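Local coordinates for racemase (Pseudovibrio sp. JE062, PDB 3MKC), which is of unknown function but, named a racemase, belongs to the enolase superfamily, joining an alpha+beta N-terminal domain to a TIM-barrel-like C-terminal domain, at residues G98-G103 against R269-E274; A324-Q329 against G364-P369; K159-L164 against K177-I182; I81-I86 against M112-L117; T217-V222 against H249-E254. One frame throughout, in Å; residues are numbered along the deposited sequence.

Contact 1 of 5, residues G98-G103 against R269-E274; sequences GMRGLG and RFEAEE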
# COMPACT_ATOMS: atom_id res chain seq x y z
N GLY A 98 -7.62 17.53 -8.13
CA GLY A 98 -6.75 16.46 -7.68
C GLY A 98 -6.28 16.48 -6.24
O GLY A 98 -5.38 15.72 -5.88
N MSE A 99 -6.89 17.31 -5.40
CA MSE A 99 -6.46 17.38 -4.00
C MSE A 99 -6.79 16.13 -3.21
O MSE A 99 -6.14 15.84 -2.21
CB MSE A 99 -7.11 18.57 -3.29
CG MSE A 99 -6.42 19.88 -3.58
SE MSE A 99 -7.04 21.24 -2.39
CE MSE A 99 -8.84 21.30 -3.02
N ARG A 100 -7.82 15.41 -3.65
CA ARG A 100 -8.24 14.18 -3.00
C ARG A 100 -8.77 13.25 -4.08
O ARG A 100 -8.90 13.64 -5.24
CB ARG A 100 -9.36 14.45 -1.99
CG ARG A 100 -9.05 15.51 -0.93
CD ARG A 100 -8.06 15.03 0.12
NE ARG A 100 -8.00 15.96 1.24
CZ ARG A 100 -7.30 17.09 1.26
NH1 ARG A 100 -6.56 17.45 0.21
NH2 ARG A 100 -7.37 17.89 2.32
N GLY A 101 -9.06 12.01 -3.70
CA GLY A 101 -9.62 11.07 -4.66
C GLY A 101 -8.74 10.62 -5.82
O GLY A 101 -7.52 10.54 -5.70
N LEU A 102 -9.39 10.31 -6.94
CA LEU A 102 -8.72 9.80 -8.14
C LEU A 102 -7.45 10.53 -8.54
O LEU A 102 -6.43 9.91 -8.84
CB LEU A 102 -9.69 9.80 -9.32
CG LEU A 102 -9.17 9.12 -10.60
CD1 LEU A 102 -9.46 7.63 -10.52
CD2 LEU A 102 -9.86 9.71 -11.82
N GLY A 103 -7.53 11.86 -8.59
CA GLY A 103 -6.38 12.65 -8.98
C GLY A 103 -5.13 12.30 -8.19
O GLY A 103 -4.03 12.29 -8.74
N ARG A 269 -1.92 13.55 3.57
CA ARG A 269 -1.61 13.59 4.99
C ARG A 269 -2.71 14.34 5.71
O ARG A 269 -2.81 14.27 6.93
CB ARG A 269 -0.26 14.28 5.20
CG ARG A 269 -0.18 15.68 4.60
CD ARG A 269 1.24 16.21 4.70
NE ARG A 269 1.37 17.61 4.27
CZ ARG A 269 1.25 18.01 3.01
NH1 ARG A 269 1.00 17.14 2.04
NH2 ARG A 269 1.37 19.30 2.71
N PHE A 270 -3.53 15.06 4.96
CA PHE A 270 -4.61 15.83 5.57
C PHE A 270 -5.71 14.90 6.08
O PHE A 270 -6.27 15.12 7.16
CB PHE A 270 -5.16 16.83 4.55
CG PHE A 270 -4.10 17.73 3.99
CD1 PHE A 270 -3.35 18.53 4.84
CD2 PHE A 270 -3.83 17.75 2.63
CE1 PHE A 270 -2.33 19.34 4.34
CE2 PHE A 270 -2.81 18.55 2.12
CZ PHE A 270 -2.06 19.35 2.97
N GLU A 271 -6.04 13.89 5.30
CA GLU A 271 -7.05 12.94 5.72
C GLU A 271 -6.43 12.08 6.81
O GLU A 271 -7.09 11.75 7.79
CB GLU A 271 -7.52 12.05 4.56
CG GLU A 271 -8.38 12.82 3.56
CD GLU A 271 -9.10 11.94 2.56
OE1 GLU A 271 -8.98 10.70 2.64
OE2 GLU A 271 -9.79 12.51 1.69
N ALA A 272 -5.16 11.73 6.64
CA ALA A 272 -4.49 10.91 7.64
C ALA A 272 -4.48 11.60 9.01
O ALA A 272 -4.71 10.97 10.03
CB ALA A 272 -3.05 10.61 7.21
N GLU A 273 -4.22 12.91 9.03
CA GLU A 273 -4.20 13.63 10.29
C GLU A 273 -5.55 13.55 10.98
O GLU A 273 -5.62 13.40 12.20
CB GLU A 273 -3.82 15.10 10.05
CG GLU A 273 -3.75 15.95 11.32
CD GLU A 273 -5.11 16.44 11.78
OE1 GLU A 273 -5.89 16.89 10.92
OE2 GLU A 273 -5.40 16.37 12.99
N GLU A 274 -6.63 13.63 10.21
CA GLU A 274 -7.97 13.56 10.79
C GLU A 274 -8.20 12.16 11.36
O GLU A 274 -8.84 11.99 12.40
CB GLU A 274 -9.03 13.92 9.74
CG GLU A 274 -10.46 13.90 10.27
CD GLU A 274 -11.49 14.34 9.24
OE1 GLU A 274 -11.26 14.14 8.03
OE2 GLU A 274 -12.55 14.86 9.65
O HOH W 1 -9.54 11.15 -0.70

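Contact 2 of 5, residues A324-Q329 against G364-P369; sequences AAIHYQ and GGFAKP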
# COMPACT_ATOMS: atom_id res chain seq x y z
N ALA A 324 8.27 -0.88 -3.70
CA ALA A 324 8.25 0.37 -2.96
C ALA A 324 8.00 0.09 -1.48
O ALA A 324 8.59 0.74 -0.62
CB ALA A 324 7.15 1.29 -3.51
N ALA A 325 7.16 -0.90 -1.21
CA ALA A 325 6.81 -1.28 0.16
C ALA A 325 8.02 -1.74 0.96
O ALA A 325 8.15 -1.43 2.15
CB ALA A 325 5.73 -2.38 0.15
N ILE A 326 8.92 -2.49 0.33
CA ILE A 326 10.10 -2.94 1.04
C ILE A 326 11.01 -1.75 1.34
O ILE A 326 11.57 -1.63 2.43
CB ILE A 326 10.88 -4.00 0.22
CG1 ILE A 326 10.06 -5.28 0.13
CG2 ILE A 326 12.24 -4.27 0.86
CD1 ILE A 326 10.67 -6.35 -0.77
N HIS A 327 11.16 -0.86 0.36
CA HIS A 327 12.02 0.30 0.56
C HIS A 327 11.40 1.18 1.63
O HIS A 327 12.10 1.76 2.45
CB HIS A 327 12.18 1.06 -0.76
CG HIS A 327 13.13 0.40 -1.71
ND1 HIS A 327 14.45 0.78 -1.82
CD2 HIS A 327 12.95 -0.62 -2.58
CE1 HIS A 327 15.05 0.02 -2.72
NE2 HIS A 327 14.16 -0.84 -3.19
N TYR A 328 10.07 1.26 1.62
CA TYR A 328 9.33 2.03 2.61
C TYR A 328 9.61 1.50 4.02
O TYR A 328 10.00 2.24 4.92
CB TYR A 328 7.83 1.95 2.33
CG TYR A 328 6.99 2.43 3.51
CD1 TYR A 328 6.74 3.78 3.70
CD2 TYR A 328 6.55 1.53 4.48
CE1 TYR A 328 6.08 4.24 4.84
CE2 TYR A 328 5.89 1.97 5.63
CZ TYR A 328 5.66 3.33 5.80
OH TYR A 328 5.05 3.78 6.95
N GLN A 329 9.42 0.19 4.21
CA GLN A 329 9.61 -0.38 5.54
C GLN A 329 11.03 -0.21 6.07
O GLN A 329 11.22 -0.06 7.27
CB GLN A 329 9.23 -1.87 5.56
CG GLN A 329 9.18 -2.45 6.97
CD GLN A 329 7.99 -1.94 7.78
OE1 GLN A 329 7.33 -0.98 7.40
NE2 GLN A 329 7.73 -2.59 8.91
N GLY A 364 10.95 -15.56 6.48
CA GLY A 364 9.87 -14.61 6.69
C GLY A 364 10.29 -13.15 6.67
O GLY A 364 9.54 -12.28 7.13
N GLY A 365 11.46 -12.85 6.12
CA GLY A 365 11.92 -11.48 6.08
C GLY A 365 12.71 -11.11 4.84
O GLY A 365 13.24 -11.98 4.15
N PHE A 366 12.80 -9.81 4.57
CA PHE A 366 13.53 -9.31 3.41
C PHE A 366 14.82 -8.62 3.81
O PHE A 366 14.89 -7.95 4.84
CB PHE A 366 12.67 -8.32 2.63
CG PHE A 366 11.48 -8.94 1.97
CD1 PHE A 366 11.64 -9.97 1.05
CD2 PHE A 366 10.19 -8.50 2.27
CE1 PHE A 366 10.54 -10.56 0.44
CE2 PHE A 366 9.08 -9.09 1.66
CZ PHE A 366 9.25 -10.12 0.74
N ALA A 367 15.86 -8.80 3.00
CA ALA A 367 17.15 -8.18 3.24
C ALA A 367 17.11 -6.81 2.59
O ALA A 367 16.21 -6.51 1.81
CB ALA A 367 18.27 -9.02 2.63
N LYS A 368 18.10 -5.98 2.90
CA LYS A 368 18.16 -4.64 2.32
C LYS A 368 18.30 -4.69 0.80
O LYS A 368 19.11 -5.45 0.27
CB LYS A 368 19.33 -3.86 2.91
CG LYS A 368 19.23 -3.69 4.42
CD LYS A 368 20.17 -2.62 4.95
CE LYS A 368 21.62 -2.99 4.78
NZ LYS A 368 22.50 -2.00 5.48
N PRO A 369 17.50 -3.89 0.07
CA PRO A 369 17.61 -3.90 -1.39
C PRO A 369 19.02 -3.48 -1.80
O PRO A 369 19.63 -2.65 -1.14
CB PRO A 369 16.55 -2.88 -1.80
CG PRO A 369 15.49 -3.07 -0.76
CD PRO A 369 16.31 -3.14 0.51

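Contact 3 of 5, residues K159-L164 against K177-I182; sequences KGYAPL and KVCVPI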
# COMPACT_ATOMS: atom_id res chain seq x y z
N LYS A 159 -12.06 -24.20 5.90
CA LYS A 159 -11.31 -25.22 5.18
C LYS A 159 -10.39 -24.56 4.17
O LYS A 159 -9.23 -24.96 4.03
CB LYS A 159 -12.27 -26.18 4.47
N GLY A 160 -10.90 -23.55 3.47
CA GLY A 160 -10.10 -22.85 2.48
C GLY A 160 -8.89 -22.13 3.05
O GLY A 160 -7.83 -22.08 2.42
N TYR A 161 -9.04 -21.57 4.24
CA TYR A 161 -7.93 -20.85 4.86
C TYR A 161 -6.88 -21.78 5.46
O TYR A 161 -5.68 -21.50 5.40
CB TYR A 161 -8.47 -19.92 5.96
CG TYR A 161 -8.58 -18.48 5.52
CD1 TYR A 161 -7.45 -17.68 5.35
CD2 TYR A 161 -9.83 -17.91 5.25
CE1 TYR A 161 -7.55 -16.36 4.91
CE2 TYR A 161 -9.94 -16.59 4.82
CZ TYR A 161 -8.79 -15.82 4.65
OH TYR A 161 -8.90 -14.52 4.20
N ALA A 162 -7.33 -22.90 6.03
CA ALA A 162 -6.44 -23.86 6.67
C ALA A 162 -5.10 -24.12 5.98
O ALA A 162 -4.04 -23.92 6.58
CB ALA A 162 -7.18 -25.18 6.89
N PRO A 163 -5.12 -24.56 4.71
CA PRO A 163 -3.85 -24.81 4.02
C PRO A 163 -2.98 -23.58 3.84
O PRO A 163 -1.75 -23.68 3.81
CB PRO A 163 -4.30 -25.43 2.69
CG PRO A 163 -5.62 -24.78 2.45
CD PRO A 163 -6.26 -24.83 3.82
N LEU A 164 -3.60 -22.41 3.71
CA LEU A 164 -2.85 -21.18 3.56
C LEU A 164 -2.15 -20.86 4.87
O LEU A 164 -0.99 -20.46 4.89
CB LEU A 164 -3.77 -20.02 3.16
CG LEU A 164 -4.39 -20.09 1.76
CD1 LEU A 164 -5.32 -18.91 1.53
CD2 LEU A 164 -3.29 -20.11 0.72
N LYS A 177 -2.86 -11.89 7.60
CA LYS A 177 -4.14 -11.23 7.75
C LYS A 177 -5.20 -12.05 7.04
O LYS A 177 -5.00 -12.47 5.91
CB LYS A 177 -4.11 -9.82 7.14
CG LYS A 177 -5.41 -9.06 7.34
CD LYS A 177 -5.27 -7.58 6.99
CE LYS A 177 -5.16 -7.35 5.49
NZ LYS A 177 -5.01 -5.91 5.15
N VAL A 178 -6.30 -12.30 7.73
CA VAL A 178 -7.41 -13.06 7.15
C VAL A 178 -8.55 -12.07 6.97
O VAL A 178 -8.52 -10.98 7.52
CB VAL A 178 -7.85 -14.18 8.09
CG1 VAL A 178 -6.70 -15.15 8.32
CG2 VAL A 178 -8.33 -13.60 9.42
N CYS A 179 -9.56 -12.45 6.20
CA CYS A 179 -10.70 -11.57 5.97
C CYS A 179 -12.01 -12.29 6.22
O CYS A 179 -12.07 -13.52 6.19
CB CYS A 179 -10.72 -11.09 4.52
SG CYS A 179 -9.15 -10.53 3.86
N VAL A 180 -13.05 -11.51 6.48
CA VAL A 180 -14.39 -12.06 6.68
C VAL A 180 -15.05 -11.80 5.33
O VAL A 180 -15.26 -10.65 4.95
CB VAL A 180 -15.17 -11.30 7.78
CG1 VAL A 180 -16.58 -11.86 7.90
CG2 VAL A 180 -14.46 -11.43 9.12
N PRO A 181 -15.36 -12.86 4.58
CA PRO A 181 -16.00 -12.71 3.27
C PRO A 181 -17.16 -11.71 3.27
O PRO A 181 -18.07 -11.79 4.08
CB PRO A 181 -16.45 -14.13 2.94
CG PRO A 181 -15.35 -14.95 3.54
CD PRO A 181 -15.18 -14.29 4.90
N ILE A 182 -17.12 -10.77 2.33
CA ILE A 182 -18.14 -9.73 2.20
C ILE A 182 -19.58 -10.22 2.22
O ILE A 182 -20.35 -9.90 3.13
CB ILE A 182 -17.93 -8.93 0.91
CG1 ILE A 182 -16.52 -8.35 0.88
CG2 ILE A 182 -18.97 -7.83 0.80
CD1 ILE A 182 -16.22 -7.49 -0.33

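Contact 4 of 5, residues I81-I86 against M112-L117; sequences IEINAI and MALYDL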
# COMPACT_ATOMS: atom_id res chain seq x y z
N ILE A 81 15.69 14.23 -8.87
CA ILE A 81 16.17 14.24 -7.50
C ILE A 81 15.34 15.14 -6.57
O ILE A 81 15.31 14.92 -5.36
CB ILE A 81 17.66 14.66 -7.43
CG1 ILE A 81 18.17 14.61 -5.99
CG2 ILE A 81 17.83 16.08 -7.98
CD1 ILE A 81 18.08 13.25 -5.35
N GLU A 82 14.67 16.15 -7.12
CA GLU A 82 13.86 17.06 -6.30
C GLU A 82 12.45 16.50 -6.17
O GLU A 82 11.47 17.17 -6.53
CB GLU A 82 13.81 18.45 -6.94
CG GLU A 82 15.18 19.03 -7.27
CD GLU A 82 15.12 20.52 -7.54
OE1 GLU A 82 14.45 20.93 -8.51
OE2 GLU A 82 15.75 21.29 -6.79
N ILE A 83 12.34 15.29 -5.64
CA ILE A 83 11.05 14.64 -5.50
C ILE A 83 10.05 15.41 -4.65
O ILE A 83 8.88 15.51 -5.01
CB ILE A 83 11.20 13.23 -4.91
CG1 ILE A 83 12.28 12.48 -5.69
CG2 ILE A 83 9.88 12.49 -4.99
CD1 ILE A 83 12.53 11.06 -5.21
N ASN A 84 10.52 15.96 -3.54
CA ASN A 84 9.65 16.71 -2.64
C ASN A 84 9.09 17.97 -3.31
O ASN A 84 7.91 18.28 -3.18
CB ASN A 84 10.44 17.10 -1.39
CG ASN A 84 9.60 17.83 -0.37
OD1 ASN A 84 9.71 19.05 -0.21
ND2 ASN A 84 8.74 17.09 0.33
N ALA A 85 9.96 18.68 -4.03
CA ALA A 85 9.54 19.90 -4.70
C ALA A 85 8.61 19.62 -5.88
O ALA A 85 7.66 20.37 -6.11
CB ALA A 85 10.77 20.68 -5.18
N ILE A 86 8.87 18.55 -6.62
CA ILE A 86 8.02 18.21 -7.75
C ILE A 86 6.63 17.82 -7.23
O ILE A 86 5.62 18.14 -7.84
CB ILE A 86 8.62 17.06 -8.57
CG1 ILE A 86 9.99 17.48 -9.11
CG2 ILE A 86 7.68 16.67 -9.71
CD1 ILE A 86 10.78 16.37 -9.75
N MSE A 112 6.11 7.68 -6.97
CA MSE A 112 6.78 6.39 -6.85
C MSE A 112 7.83 6.23 -7.94
O MSE A 112 8.94 5.77 -7.68
CB MSE A 112 5.75 5.27 -6.96
CG MSE A 112 6.28 3.90 -6.60
SE MSE A 112 4.89 2.57 -6.71
CE MSE A 112 3.44 3.71 -6.10
N ALA A 113 7.47 6.62 -9.16
CA ALA A 113 8.39 6.50 -10.29
C ALA A 113 9.61 7.41 -10.16
O ALA A 113 10.66 7.12 -10.73
CB ALA A 113 7.65 6.80 -11.58
N LEU A 114 9.48 8.51 -9.43
CA LEU A 114 10.61 9.42 -9.26
C LEU A 114 11.66 8.80 -8.36
O LEU A 114 12.85 9.01 -8.55
CB LEU A 114 10.15 10.76 -8.69
CG LEU A 114 9.34 11.61 -9.66
CD1 LEU A 114 8.87 12.87 -8.96
CD2 LEU A 114 10.20 11.95 -10.88
N TYR A 115 11.22 8.03 -7.37
CA TYR A 115 12.16 7.38 -6.48
C TYR A 115 12.97 6.35 -7.27
O TYR A 115 14.16 6.16 -7.02
CB TYR A 115 11.42 6.71 -5.32
CG TYR A 115 11.05 7.69 -4.24
CD1 TYR A 115 11.97 8.07 -3.27
CD2 TYR A 115 9.80 8.31 -4.23
CE1 TYR A 115 11.67 9.05 -2.32
CE2 TYR A 115 9.48 9.29 -3.29
CZ TYR A 115 10.43 9.66 -2.34
OH TYR A 115 10.14 10.65 -1.44
N ASP A 116 12.32 5.70 -8.23
CA ASP A 116 13.00 4.70 -9.04
C ASP A 116 13.97 5.42 -9.97
O ASP A 116 15.13 5.03 -10.08
CB ASP A 116 11.97 3.89 -9.84
CG ASP A 116 12.58 2.68 -10.53
OD1 ASP A 116 13.52 2.08 -9.97
OD2 ASP A 116 12.10 2.31 -11.62
N LEU A 117 13.50 6.47 -10.63
CA LEU A 117 14.34 7.22 -11.55
C LEU A 117 15.52 7.91 -10.85
O LEU A 117 16.67 7.75 -11.27
CB LEU A 117 13.51 8.26 -12.30
CG LEU A 117 14.25 9.19 -13.25
CD1 LEU A 117 15.14 8.38 -14.19
CD2 LEU A 117 13.23 10.02 -14.03

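Contact 5 of 5, residues T217-V222 against H249-E254; sequences TDWYEV and HAKLVE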
# COMPACT_ATOMS: atom_id res chain seq x y z
N THR A 217 -21.70 -1.08 10.72
CA THR A 217 -22.03 0.34 10.70
C THR A 217 -22.28 0.89 12.11
O THR A 217 -22.26 2.10 12.33
CB THR A 217 -23.28 0.63 9.86
OG1 THR A 217 -24.40 -0.10 10.38
CG2 THR A 217 -23.06 0.24 8.41
N ASP A 218 -22.52 -0.02 13.06
CA ASP A 218 -22.79 0.36 14.45
C ASP A 218 -21.58 0.04 15.32
O ASP A 218 -21.25 -1.12 15.52
CB ASP A 218 -24.03 -0.39 14.95
CG ASP A 218 -24.33 -0.14 16.41
OD1 ASP A 218 -23.93 0.93 16.93
OD2 ASP A 218 -24.97 -1.00 17.05
N TRP A 219 -20.91 1.07 15.85
CA TRP A 219 -19.73 0.85 16.68
C TRP A 219 -19.97 -0.01 17.90
O TRP A 219 -19.08 -0.74 18.34
CB TRP A 219 -19.13 2.18 17.15
CG TRP A 219 -19.94 2.88 18.19
CD1 TRP A 219 -20.90 3.82 17.99
CD2 TRP A 219 -19.84 2.70 19.61
NE1 TRP A 219 -21.41 4.24 19.20
CE2 TRP A 219 -20.78 3.57 20.21
CE3 TRP A 219 -19.06 1.88 20.44
CZ2 TRP A 219 -20.96 3.64 21.60
CZ3 TRP A 219 -19.23 1.96 21.83
CH2 TRP A 219 -20.18 2.84 22.39
N TYR A 220 -21.18 0.07 18.46
CA TYR A 220 -21.51 -0.70 19.65
C TYR A 220 -21.46 -2.20 19.36
O TYR A 220 -20.88 -2.98 20.11
CB TYR A 220 -22.90 -0.30 20.15
CG TYR A 220 -23.28 -0.92 21.48
CD1 TYR A 220 -22.93 -0.31 22.68
CD2 TYR A 220 -23.97 -2.12 21.52
CE1 TYR A 220 -23.27 -0.89 23.91
CE2 TYR A 220 -24.31 -2.71 22.73
CZ TYR A 220 -23.96 -2.09 23.92
OH TYR A 220 -24.30 -2.68 25.11
N GLU A 221 -22.07 -2.61 18.25
CA GLU A 221 -22.07 -4.02 17.87
C GLU A 221 -20.63 -4.50 17.63
O GLU A 221 -20.26 -5.61 18.01
CB GLU A 221 -22.93 -4.21 16.61
CG GLU A 221 -23.00 -5.63 16.09
CD GLU A 221 -23.96 -5.76 14.91
OE1 GLU A 221 -23.82 -5.00 13.92
OE2 GLU A 221 -24.85 -6.63 14.96
N VAL A 222 -19.82 -3.65 17.00
CA VAL A 222 -18.44 -4.02 16.73
C VAL A 222 -17.66 -4.16 18.04
O VAL A 222 -16.90 -5.11 18.21
CB VAL A 222 -17.74 -2.97 15.84
CG1 VAL A 222 -16.29 -3.35 15.61
CG2 VAL A 222 -18.47 -2.87 14.50
N HIS A 249 -14.94 5.18 14.74
CA HIS A 249 -13.72 4.47 15.06
C HIS A 249 -13.21 4.91 16.44
O HIS A 249 -12.71 4.10 17.22
CB HIS A 249 -12.66 4.73 13.99
CG HIS A 249 -12.92 4.02 12.70
ND1 HIS A 249 -13.94 4.36 11.84
CD2 HIS A 249 -12.29 2.96 12.12
CE1 HIS A 249 -13.93 3.56 10.80
NE2 HIS A 249 -12.94 2.70 10.94
N ALA A 250 -13.35 6.19 16.76
CA ALA A 250 -12.89 6.68 18.06
C ALA A 250 -13.63 5.93 19.17
O ALA A 250 -13.05 5.62 20.21
CB ALA A 250 -13.14 8.19 18.18
N LYS A 251 -14.91 5.64 18.94
CA LYS A 251 -15.71 4.91 19.91
C LYS A 251 -15.11 3.53 20.14
O LYS A 251 -14.97 3.09 21.29
CB LYS A 251 -17.15 4.76 19.42
CG LYS A 251 -17.99 6.02 19.52
CD LYS A 251 -18.27 6.37 20.97
CE LYS A 251 -19.39 7.39 21.09
NZ LYS A 251 -19.00 8.72 20.55
N LEU A 252 -14.76 2.85 19.06
CA LEU A 252 -14.16 1.52 19.17
C LEU A 252 -12.87 1.61 19.96
O LEU A 252 -12.58 0.75 20.79
CB LEU A 252 -13.86 0.94 17.79
CG LEU A 252 -15.05 0.56 16.91
CD1 LEU A 252 -14.55 -0.05 15.61
CD2 LEU A 252 -15.93 -0.44 17.66
N VAL A 253 -12.09 2.65 19.71
CA VAL A 253 -10.83 2.82 20.43
C VAL A 253 -11.10 3.03 21.91
O VAL A 253 -10.43 2.46 22.77
CB VAL A 253 -10.03 4.02 19.89
CG1 VAL A 253 -8.82 4.31 20.81
CG2 VAL A 253 -9.54 3.71 18.49
N GLU A 254 -12.08 3.87 22.20
CA GLU A 254 -12.42 4.18 23.58
C GLU A 254 -13.09 3.04 24.32
O GLU A 254 -12.99 2.95 25.54
CB GLU A 254 -13.37 5.39 23.59
CG GLU A 254 -12.68 6.70 23.27
CD GLU A 254 -13.64 7.74 22.72
OE1 GLU A 254 -14.87 7.61 22.92
OE2 GLU A 254 -13.15 8.70 22.09

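Contact 1 of 5, residues G98-G103 against R269-E274
Arg100 reaches across to Phe270 and Glu271 and so links the two domains of an enolase-superfamily chain: the loop entering N-terminal-domain helix 102-122 meets helix 268-277 of the TIM-barrel-like domain. Here one long side chain carries most of the seam between these segments. From CB, the chain passes CG, 4.1 Å from Glu271 OE2, bends at chi2 (-72°) and brings CD to 3.4 Å from the same oxygen. The next atom, NE, forms a long salt bridge of 3.9 Å with Glu271 OE2, which lies at the edge of the guanidinium and near its plane, although the carboxylate is turned steeply against that plane. Farther out, CZ reaches Phe270 CD2 at 3.8 Å, and the guanidinium and ring planes stand 23° apart in an oblique meeting. NH2 goes closest, to 3.3 Å from Phe270 CB. The other tip nitrogen turns back to its own loop: Arg100 NH1 donates to Met99 O over 2.9 Å in a nearly straight bond (170°), from above the carbonyl plane, that helps to fix the rotation of the group, with a weak second bond to Tyr91 OH. Glu271 is held by more than arginine, because its OE1 accepts from Thr267 N in the turn before the helix. A water completes the link, accepting from Gly101 N and donating to Glu271 OE2 at 2.8 Å.

Contact 2 of 5, residues A324-Q329 against G364-P369
Ile326 and His327, successive residues of helix 319-331, meet Phe366 and Pro369 without a single hydrogen bond between the two segments; the contact illustrates how apolar branches and ring faces can join a helix to an irregular chain. Ile326 divides the work between its branches. CD1 sits over one face of the Phe366 ring, 3.8 Å from the centroid and 14° off the normal, in a CH-pi contact. The other branch, CG2, touches Pro369 CG at 3.8 Å; with CG1 beside the backbone N (chi1 -69°), CG2 lies anti to that nitrogen and meets the proline. Pro369 also covers the neighbouring residue. Its CG stands over one face of the His327 imidazole, offset toward the rim and 3.8 Å from the centroid, while Pro369 CB comes to 3.4 Å from both His327 CE1 and His327 NE2.

A second shell sets these groups in place. His327 ND1 is hydrogen-bonded to Tyr127 N, which fixes the rotation of the imidazole under the proline, and Tyr127 also touches Pro369 itself. Phe366 is held through its backbone by bonds to Val138, and its ring meets that of Tyr340. The contact is buried in the barrel-like domain: helix 319-331 lies on one side, short helix 126-129 closes the His327 end, and the weakly bonded strand 366-367 pairs antiparallel with strand 137-143, whose Val138 and Pro140 touch the phenylalanine.

Contact 3 of 5, residues K159-L164 against K177-I182
Tyr161 against Val178 and Cys179 is a buried helix-on-strand contact inside one beta-alpha-beta crossover of the TIM-barrel-like domain: strand 137-143 leads into helix 154-170, which returns the chain to strand 175-179, parallel to the first. A single aromatic residue spans the gap, Tyr161 CA lying 8.1 Å from Val178 CA. Its CB already points toward the strand; chi1 of -100°, well off a staggered value, sets the final direction of the ring. One side of the contact is apolar: Tyr161 CE1 touches Val178 CG1 at 3.7 Å, with the valine approaching the ring obliquely. The ring's far end is polar. The hydroxyl stands 3.6 Å from Val178 CA and accepts a hydrogen bond from Cys179 N at the end of the strand. It bonds as well to the carbonyl oxygen of Leu144, so two bonds grip this buried oxygen and tie the helix to strand 175-179 and to the chain just beyond strand 137-143. Tyr194 and Leu198 of helix 188-202 pack against the same tyrosine, and Tyr194 OH bonds to Cys179 O. The N-H of Cys179 meets Tyr161 OH over 3.0 Å, bent to 148° at the hydrogen.

Contact 4 of 5, residues I81-I86 against M112-L117
Ile83, in the first turn of helix 83-93, packs on Tyr115 and Leu114 of helix 102-122, and Ile86, one turn on, continues the interface. The aromatic interaction comes first. Ile83 CD1 stands over the centre of the Tyr115 ring, 3.5 Å from the centroid and 10° off the normal, a CH-pi contact of nearly ideal direction. The other branch of the isoleucine meets the same ring near its hydroxyl end, with CG2 3.6 Å from Tyr115 CE2. The CB of Tyr115 points away from helix 83-93; chi1 of -81° turns the ring back beneath the isoleucine.

Aliphatic contacts are looser. Ile83 CG1 lies 4.1 Å from Leu114 CB, and the same spacing separates Ile86 CG2 from Leu114 CD1, so the leucine is met by both isoleucines.

Polar groups lie at the margins: Glu82, at the N-cap of helix 83-93 and the centre of an inverse gamma turn, pairs with Arg78 through OE1, while Tyr115 OH is hydrogen-bonded to Thr295 OG1 on helix 293-306 of the barrel-like domain, anchoring the far end of the ring.

Two helices joined by an apolar seam in this way belong to the helical half of the alpha+beta N-terminal domain characteristic of the enolase superfamily.

Contact 5 of 5, residues T217-V222 against H249-E254
Neighbouring outer helices of the TIM-barrel-like domain meet where Trp219 and Val222, at the start of helix 219-228, pack on Lys251 and Leu252 of helix 246-255. The case shows that a lysine can serve an aromatic ring through its methylenes rather than its charge. Trp219 takes chi1 of 73°, setting CG between the backbone N and carbonyl carbon, and this presents one indole face to the lysine. Lys251 CB lies 3.4 Å from Trp219 CD2; the next carbon, CG, stands almost on the normal of the five-membered ring, 3.7 Å from its centroid in a CH-pi contact; and CD follows at 3.8 Å from Trp219 CE2. The chain then bends at chi4, leaving NZ 5.7 Å from the same centroid, at most a weak cation-pi attraction. Tyr220 CB lies over the opposite face of the indole.

Deeper in, Leu252 CD2 fits against the first helical turn, 3.2 Å from Trp219 O and 3.6 Å from Val222 CG1. That turn begins at Asp218, the N-cap, whose OD1 accepts a weak bond from Tyr220 N.

Helices 219-228 and 246-255 follow the parallel strands 207-211 and 236-238 in turn. Leu252 also touches Thr240 and Leu241, and Val222 touches Phe216, all in loops. His249, whose CB points away from helix 219-228, meets Trp275 of helix 268-277 edge-to-face.

In the fold
The five contacts sample one domain, its partner and the seam between them. Contact 4 lies within the N-terminal domain, and contacts 2, 3 and 5 within the barrel-like one; contact 1 bridges the two. Contact 1 uses the loop leading into helix 102-122 and contact 4 the helix itself, with centres 19 Å apart. A second bridge arises where contacts 2 and 4 touch, selenomethionine Met112 placing SE 4.1 Å from Ala324 CB. Contacts 2 and 3 reach the same sheet from centres 25 Å apart. Contacts 3 and 5 lie far from contact 4, with centres 38 and 39 Å away, though the nearest atoms of contact 5 come within about 8 Å of contact 1.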